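Long-range contact in probable transcriptional regulator, TetR family protein (Rhodococcus sp., PDB 3BJB), which probably binds operator DNA as a dimer through an N-terminal helix-turn-helix domain to regulate transcription: residues 158-170 with 191-203. Numbering follows the deposited sequence.
Sequences EDLTALRLLVQLW and IRRACDLLLVNLS. With SO4 (sulfate ion), chain M.
The indole of Trp170 meets Ile191 at its edge: CG1 of Ile191 lies in the ring plane and CD1 near it, the latter 3.6 Å from CD1 of Trp170. With CG anti to the backbone N (chi1 176°), the ring swings off the helix toward this isoleucine; its NE1 is hydrogen-bonded to OG1 of Thr107, while Phe142 meets the ring at an inclined angle. At the far end of the contact the carboxylate of Glu158 and the amide of Asn201 cross obliquely, their planes 68° apart; Asn201 ND2 donates a weak, bent bond to Glu158 OE2 (3.3 Å). Nearby, Asp159 OD1 comes to 3.3 Å from Leu202 CD1, and OD2 is hydrogen-bonded to Thr156. Glu158 N and Glu157 N bind a sulfate, probably from the crystallisation liquor, Glu158 N reaching its O1 at 3.0 Å.

Between these ends the contact is largely apolar. Leu166 CD1 faces Ala194 and Leu198, whereas CD2 sits 3.8 Å from Cys195 SG and also meets Leu199 CD1. Leu198 divides its methyls between two leucines one turn apart, CD1 against Leu169 CD2 and CD2 against Leu165 CB (3.8 Å each). Ala162 CB lies against Leu198 O and Leu199 CD2.

Segments 158-170 and 191-198 run antiparallel (163°), their axes approaching to 10.1 Å, within the all-helical C-terminal domain; the type I turn Leu199-Leu202 then brings Asn201 and Leu202 against the N-terminal end of helix 157-179. Helix 95-111 receives Leu166 and Ile191, helix 134-150 packs on Leu163 and Leu166, and Leu198 meets Leu198 of the second subunit at the dimer interface.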
loop_
_atom_site.group_PDB
_atom_site.type_symbol
_atom_site.label_atom_id
_atom_site.label_comp_id
_atom_site.label_asym_id
_atom_site.label_seq_id
_atom_site.Cartn_x
_atom_site.Cartn_y
_atom_site.Cartn_z
ATOM N N GLU B 158 -1.751 -9.532 -21.423
ATOM C CA GLU B 158 -2.346 -8.214 -21.299
ATOM C C GLU B 158 -3.404 -8.166 -20.177
ATOM O O GLU B 158 -3.404 -7.222 -19.382
ATOM C CB GLU B 158 -2.973 -7.785 -22.629
ATOM C CG GLU B 158 -2.784 -6.308 -22.930
ATOM C CD GLU B 158 -4.094 -5.585 -23.201
ATOM O OE1 GLU B 158 -4.693 -5.807 -24.295
ATOM O OE2 GLU B 158 -4.506 -4.779 -22.306
ATOM N N ASP B 159 -4.293 -9.174 -20.167
ATOM C CA ASP B 159 -5.247 -9.463 -19.096
ATOM C C ASP B 159 -4.598 -9.603 -17.729
ATOM O O ASP B 159 -5.074 -9.026 -16.768
ATOM C CB ASP B 159 -5.938 -10.795 -19.348
ATOM C CG ASP B 159 -6.880 -10.771 -20.538
ATOM O OD1 ASP B 159 -7.532 -9.721 -20.752
ATOM O OD2 ASP B 159 -6.976 -11.823 -21.230
ATOM N N LEU B 160 -3.557 -10.427 -17.633
ATOM C CA LEU B 160 -2.870 -10.669 -16.360
ATOM C C LEU B 160 -2.281 -9.362 -15.831
ATOM O O LEU B 160 -2.417 -9.006 -14.647
ATOM C CB LEU B 160 -1.740 -11.687 -16.575
ATOM C CG LEU B 160 -1.925 -13.199 -16.361
ATOM C CD1 LEU B 160 -3.322 -13.526 -15.862
ATOM C CD2 LEU B 160 -1.539 -14.053 -17.590
ATOM N N THR B 161 -1.631 -8.651 -16.744
ATOM C CA THR B 161 -1.043 -7.347 -16.483
ATOM C C THR B 161 -2.117 -6.418 -15.937
ATOM O O THR B 161 -1.984 -5.924 -14.812
ATOM C CB THR B 161 -0.338 -6.802 -17.773
ATOM O OG1 THR B 161 0.819 -7.597 -18.040
ATOM C CG2 THR B 161 0.090 -5.360 -17.628
ATOM N N ALA B 162 -3.199 -6.239 -16.691
ATOM C CA ALA B 162 -4.339 -5.393 -16.257
ATOM C C ALA B 162 -4.801 -5.704 -14.840
ATOM O O ALA B 162 -4.951 -4.811 -14.011
ATOM C CB ALA B 162 -5.500 -5.489 -17.240
ATOM N N LEU B 163 -4.980 -6.985 -14.549
ATOM C CA LEU B 163 -5.399 -7.411 -13.220
ATOM C C LEU B 163 -4.320 -7.261 -12.158
ATOM O O LEU B 163 -4.622 -7.259 -10.986
ATOM C CB LEU B 163 -5.889 -8.853 -13.259
ATOM C CG LEU B 163 -7.155 -9.048 -14.090
ATOM C CD1 LEU B 163 -7.317 -10.520 -14.441
ATOM C CD2 LEU B 163 -8.390 -8.504 -13.366
ATOM N N ARG B 164 -3.058 -7.171 -12.554
ATOM C CA ARG B 164 -2.004 -6.999 -11.562
ATOM C C ARG B 164 -2.020 -5.522 -11.199
ATOM O O ARG B 164 -1.981 -5.172 -10.028
ATOM C CB ARG B 164 -0.639 -7.453 -12.112
ATOM C CG ARG B 164 0.358 -7.925 -11.010
ATOM C CD ARG B 164 1.849 -7.925 -11.449
ATOM N NE ARG B 164 1.935 -8.093 -12.893
ATOM C CZ ARG B 164 2.352 -7.146 -13.718
ATOM N NH1 ARG B 164 2.761 -5.992 -13.219
ATOM N NH2 ARG B 164 2.361 -7.354 -15.027
ATOM N N LEU B 165 -2.139 -4.664 -12.216
ATOM C CA LEU B 165 -2.397 -3.235 -11.996
ATOM C C LEU B 165 -3.654 -2.935 -11.127
ATOM O O LEU B 165 -3.633 -2.034 -10.289
ATOM C CB LEU B 165 -2.479 -2.502 -13.335
ATOM C CG LEU B 165 -1.211 -2.478 -14.213
ATOM C CD1 LEU B 165 -1.484 -1.751 -15.539
ATOM C CD2 LEU B 165 -0.053 -1.825 -13.529
ATOM N N LEU B 166 -4.744 -3.678 -11.333
ATOM C CA LEU B 166 -5.943 -3.474 -10.528
ATOM C C LEU B 166 -5.701 -3.810 -9.049
ATOM O O LEU B 166 -5.820 -2.916 -8.214
ATOM C CB LEU B 166 -7.145 -4.227 -11.094
ATOM C CG LEU B 166 -8.556 -3.971 -10.540
ATOM C CD1 LEU B 166 -8.979 -2.503 -10.593
ATOM C CD2 LEU B 166 -9.597 -4.853 -11.245
ATOM N N VAL B 167 -5.319 -5.053 -8.711
ATOM C CA VAL B 167 -5.181 -5.380 -7.268
ATOM C C VAL B 167 -4.162 -4.472 -6.603
ATOM O O VAL B 167 -4.218 -4.244 -5.397
ATOM C CB VAL B 167 -4.924 -6.891 -6.907
ATOM C CG1 VAL B 167 -5.457 -7.835 -7.963
ATOM C CG2 VAL B 167 -3.466 -7.175 -6.606
ATOM N N GLN B 168 -3.253 -3.932 -7.410
ATOM C CA GLN B 168 -2.235 -2.999 -6.911
ATOM C C GLN B 168 -2.888 -1.693 -6.512
ATOM O O GLN B 168 -2.936 -1.370 -5.327
ATOM C CB GLN B 168 -1.057 -2.811 -7.901
ATOM C CG GLN B 168 0.280 -3.505 -7.436
ATOM C CD GLN B 168 0.425 -3.627 -5.872
ATOM O OE1 GLN B 168 1.052 -2.775 -5.213
ATOM N NE2 GLN B 168 -0.171 -4.691 -5.293
ATOM N N LEU B 169 -3.434 -0.987 -7.496
ATOM C CA LEU B 169 -4.338 0.133 -7.260
ATOM C C LEU B 169 -5.376 -0.134 -6.150
ATOM O O LEU B 169 -5.733 0.765 -5.398
ATOM C CB LEU B 169 -5.034 0.514 -8.554
ATOM C CG LEU B 169 -6.120 1.585 -8.536
ATOM C CD1 LEU B 169 -5.747 2.771 -7.699
ATOM C CD2 LEU B 169 -6.320 2.046 -9.952
ATOM N N TRP B 170 -5.840 -1.367 -6.028
ATOM C CA TRP B 170 -6.906 -1.663 -5.104
ATOM C C TRP B 170 -6.384 -1.626 -3.684
ATOM O O TRP B 170 -6.944 -0.925 -2.840
ATOM C CB TRP B 170 -7.531 -3.010 -5.414
ATOM C CG TRP B 170 -8.562 -3.383 -4.430
ATOM C CD1 TRP B 170 -9.783 -2.813 -4.276
ATOM C CD2 TRP B 170 -8.466 -4.407 -3.450
ATOM N NE1 TRP B 170 -10.455 -3.408 -3.266
ATOM C CE2 TRP B 170 -9.681 -4.405 -2.740
ATOM C CE3 TRP B 170 -7.470 -5.336 -3.108
ATOM C CZ2 TRP B 170 -9.944 -5.285 -1.694
ATOM C CZ3 TRP B 170 -7.719 -6.225 -2.064
ATOM C CH2 TRP B 170 -8.959 -6.187 -1.364
ATOM N N ILE B 191 -12.737 2.274 -7.058
ATOM C CA ILE B 191 -12.564 0.944 -7.575
ATOM C C ILE B 191 -13.404 0.732 -8.851
ATOM O O ILE B 191 -12.997 -0.007 -9.737
ATOM C CB ILE B 191 -12.840 -0.093 -6.529
ATOM C CG1 ILE B 191 -11.783 0.016 -5.413
ATOM C CG2 ILE B 191 -12.806 -1.460 -7.149
ATOM C CD1 ILE B 191 -12.308 -0.250 -3.982
ATOM N N ARG B 192 -14.539 1.409 -8.990
ATOM C CA ARG B 192 -15.316 1.202 -10.213
ATOM C C ARG B 192 -14.671 1.815 -11.440
ATOM O O ARG B 192 -14.517 1.150 -12.475
ATOM C CB ARG B 192 -16.761 1.675 -10.059
ATOM C CG ARG B 192 -17.533 1.644 -11.365
ATOM C CD ARG B 192 -18.864 0.980 -11.183
ATOM N NE ARG B 192 -18.926 -0.337 -11.833
ATOM C CZ ARG B 192 -19.969 -1.174 -11.745
ATOM N NH1 ARG B 192 -19.934 -2.351 -12.385
ATOM N NH2 ARG B 192 -21.036 -0.847 -10.998
ATOM N N ARG B 193 -14.290 3.078 -11.319
ATOM C CA ARG B 193 -13.637 3.817 -12.398
ATOM C C ARG B 193 -12.363 3.103 -12.865
ATOM O O ARG B 193 -12.122 2.975 -14.075
ATOM C CB ARG B 193 -13.358 5.239 -11.919
ATOM C CG ARG B 193 -12.266 5.980 -12.647
ATOM C CD ARG B 193 -12.777 7.111 -13.527
ATOM N NE ARG B 193 -13.386 6.592 -14.724
ATOM C CZ ARG B 193 -14.692 6.520 -14.913
ATOM N NH1 ARG B 193 -15.522 6.960 -13.969
ATOM N NH2 ARG B 193 -15.159 6.019 -16.059
ATOM N N ALA B 194 -11.582 2.610 -11.903
ATOM C CA ALA B 194 -10.400 1.809 -12.171
ATOM C C ALA B 194 -10.720 0.551 -12.957
ATOM O O ALA B 194 -10.129 0.316 -13.998
ATOM C CB ALA B 194 -9.671 1.473 -10.893
ATOM N N CYS B 195 -11.680 -0.242 -12.506
ATOM C CA CYS B 195 -12.142 -1.371 -13.329
ATOM C C CYS B 195 -12.418 -1.018 -14.794
ATOM O O CYS B 195 -12.027 -1.750 -15.697
ATOM C CB CYS B 195 -13.373 -2.015 -12.711
ATOM S SG CYS B 195 -12.923 -2.934 -11.279
ATOM N N ASP B 196 -13.096 0.102 -15.009
ATOM C CA ASP B 196 -13.533 0.503 -16.345
ATOM C C ASP B 196 -12.335 0.938 -17.157
ATOM O O ASP B 196 -12.225 0.649 -18.375
ATOM C CB ASP B 196 -14.493 1.687 -16.267
ATOM C CG ASP B 196 -15.853 1.320 -15.672
ATOM O OD1 ASP B 196 -16.093 0.136 -15.320
ATOM O OD2 ASP B 196 -16.695 2.237 -15.545
ATOM N N LEU B 197 -11.435 1.649 -16.483
ATOM C CA LEU B 197 -10.255 2.121 -17.156
ATOM C C LEU B 197 -9.297 0.962 -17.424
ATOM O O LEU B 197 -8.929 0.713 -18.601
ATOM C CB LEU B 197 -9.621 3.287 -16.393
ATOM C CG LEU B 197 -10.517 4.520 -16.538
ATOM C CD1 LEU B 197 -10.007 5.685 -15.735
ATOM C CD2 LEU B 197 -10.750 4.945 -18.026
ATOM N N LEU B 198 -8.935 0.235 -16.361
ATOM C CA LEU B 198 -7.900 -0.796 -16.455
ATOM C C LEU B 198 -8.284 -2.000 -17.271
ATOM O O LEU B 198 -7.424 -2.569 -17.933
ATOM C CB LEU B 198 -7.393 -1.262 -15.093
ATOM C CG LEU B 198 -6.481 -0.256 -14.369
ATOM C CD1 LEU B 198 -6.420 -0.427 -12.867
ATOM C CD2 LEU B 198 -5.084 -0.292 -14.945
ATOM N N LEU B 199 -9.563 -2.378 -17.244
ATOM C CA LEU B 199 -9.996 -3.639 -17.874
ATOM C C LEU B 199 -10.748 -3.534 -19.201
ATOM O O LEU B 199 -11.492 -4.451 -19.554
ATOM C CB LEU B 199 -10.819 -4.479 -16.886
ATOM C CG LEU B 199 -10.268 -4.718 -15.485
ATOM C CD1 LEU B 199 -11.356 -5.387 -14.658
ATOM C CD2 LEU B 199 -8.987 -5.556 -15.529
ATOM N N VAL B 200 -10.534 -2.447 -19.944
ATOM C CA VAL B 200 -11.138 -2.292 -21.283
ATOM C C VAL B 200 -11.011 -3.524 -22.153
ATOM O O VAL B 200 -11.969 -3.890 -22.811
ATOM C CB VAL B 200 -10.556 -1.117 -22.103
ATOM C CG1 VAL B 200 -11.445 0.092 -21.997
ATOM C CG2 VAL B 200 -9.097 -0.814 -21.712
ATOM N N ASN B 201 -9.842 -4.167 -22.141
ATOM C CA ASN B 201 -9.519 -5.232 -23.110
ATOM C C ASN B 201 -9.707 -6.674 -22.615
ATOM O O ASN B 201 -9.145 -7.615 -23.175
ATOM C CB ASN B 201 -8.098 -5.016 -23.643
ATOM C CG ASN B 201 -7.891 -3.598 -24.161
ATOM O OD1 ASN B 201 -8.568 -3.159 -25.103
ATOM N ND2 ASN B 201 -6.964 -2.869 -23.541
ATOM N N LEU B 202 -10.513 -6.826 -21.567
ATOM C CA LEU B 202 -10.764 -8.125 -20.955
ATOM C C LEU B 202 -11.695 -9.062 -21.771
ATOM O O LEU B 202 -12.930 -8.957 -21.701
ATOM C CB LEU B 202 -11.278 -7.914 -19.536
ATOM C CG LEU B 202 -10.597 -8.838 -18.537
ATOM C CD1 LEU B 202 -9.209 -8.331 -18.227
ATOM C CD2 LEU B 202 -11.403 -8.925 -17.286
ATOM N N SER B 203 -11.088 -9.988 -22.524
ATOM C CA SER B 203 -11.817 -10.877 -23.470
ATOM C C SER B 203 -12.592 -12.024 -22.803
ATOM O O SER B 203 -12.866 -13.063 -23.425
ATOM C CB SER B 203 -10.852 -11.439 -24.535
ATOM O OG SER B 203 -9.682 -12.002 -23.930
HETATM S S SO4 M . -0.857 -11.619 -25.216
HETATM O O1 SO4 M . -1.391 -10.717 -24.188
HETATM O O2 SO4 M . -1.680 -11.504 -26.426
HETATM O O3 SO4 M . 0.498 -11.183 -25.547
HETATM O O4 SO4 M . -0.854 -13.001 -24.720
#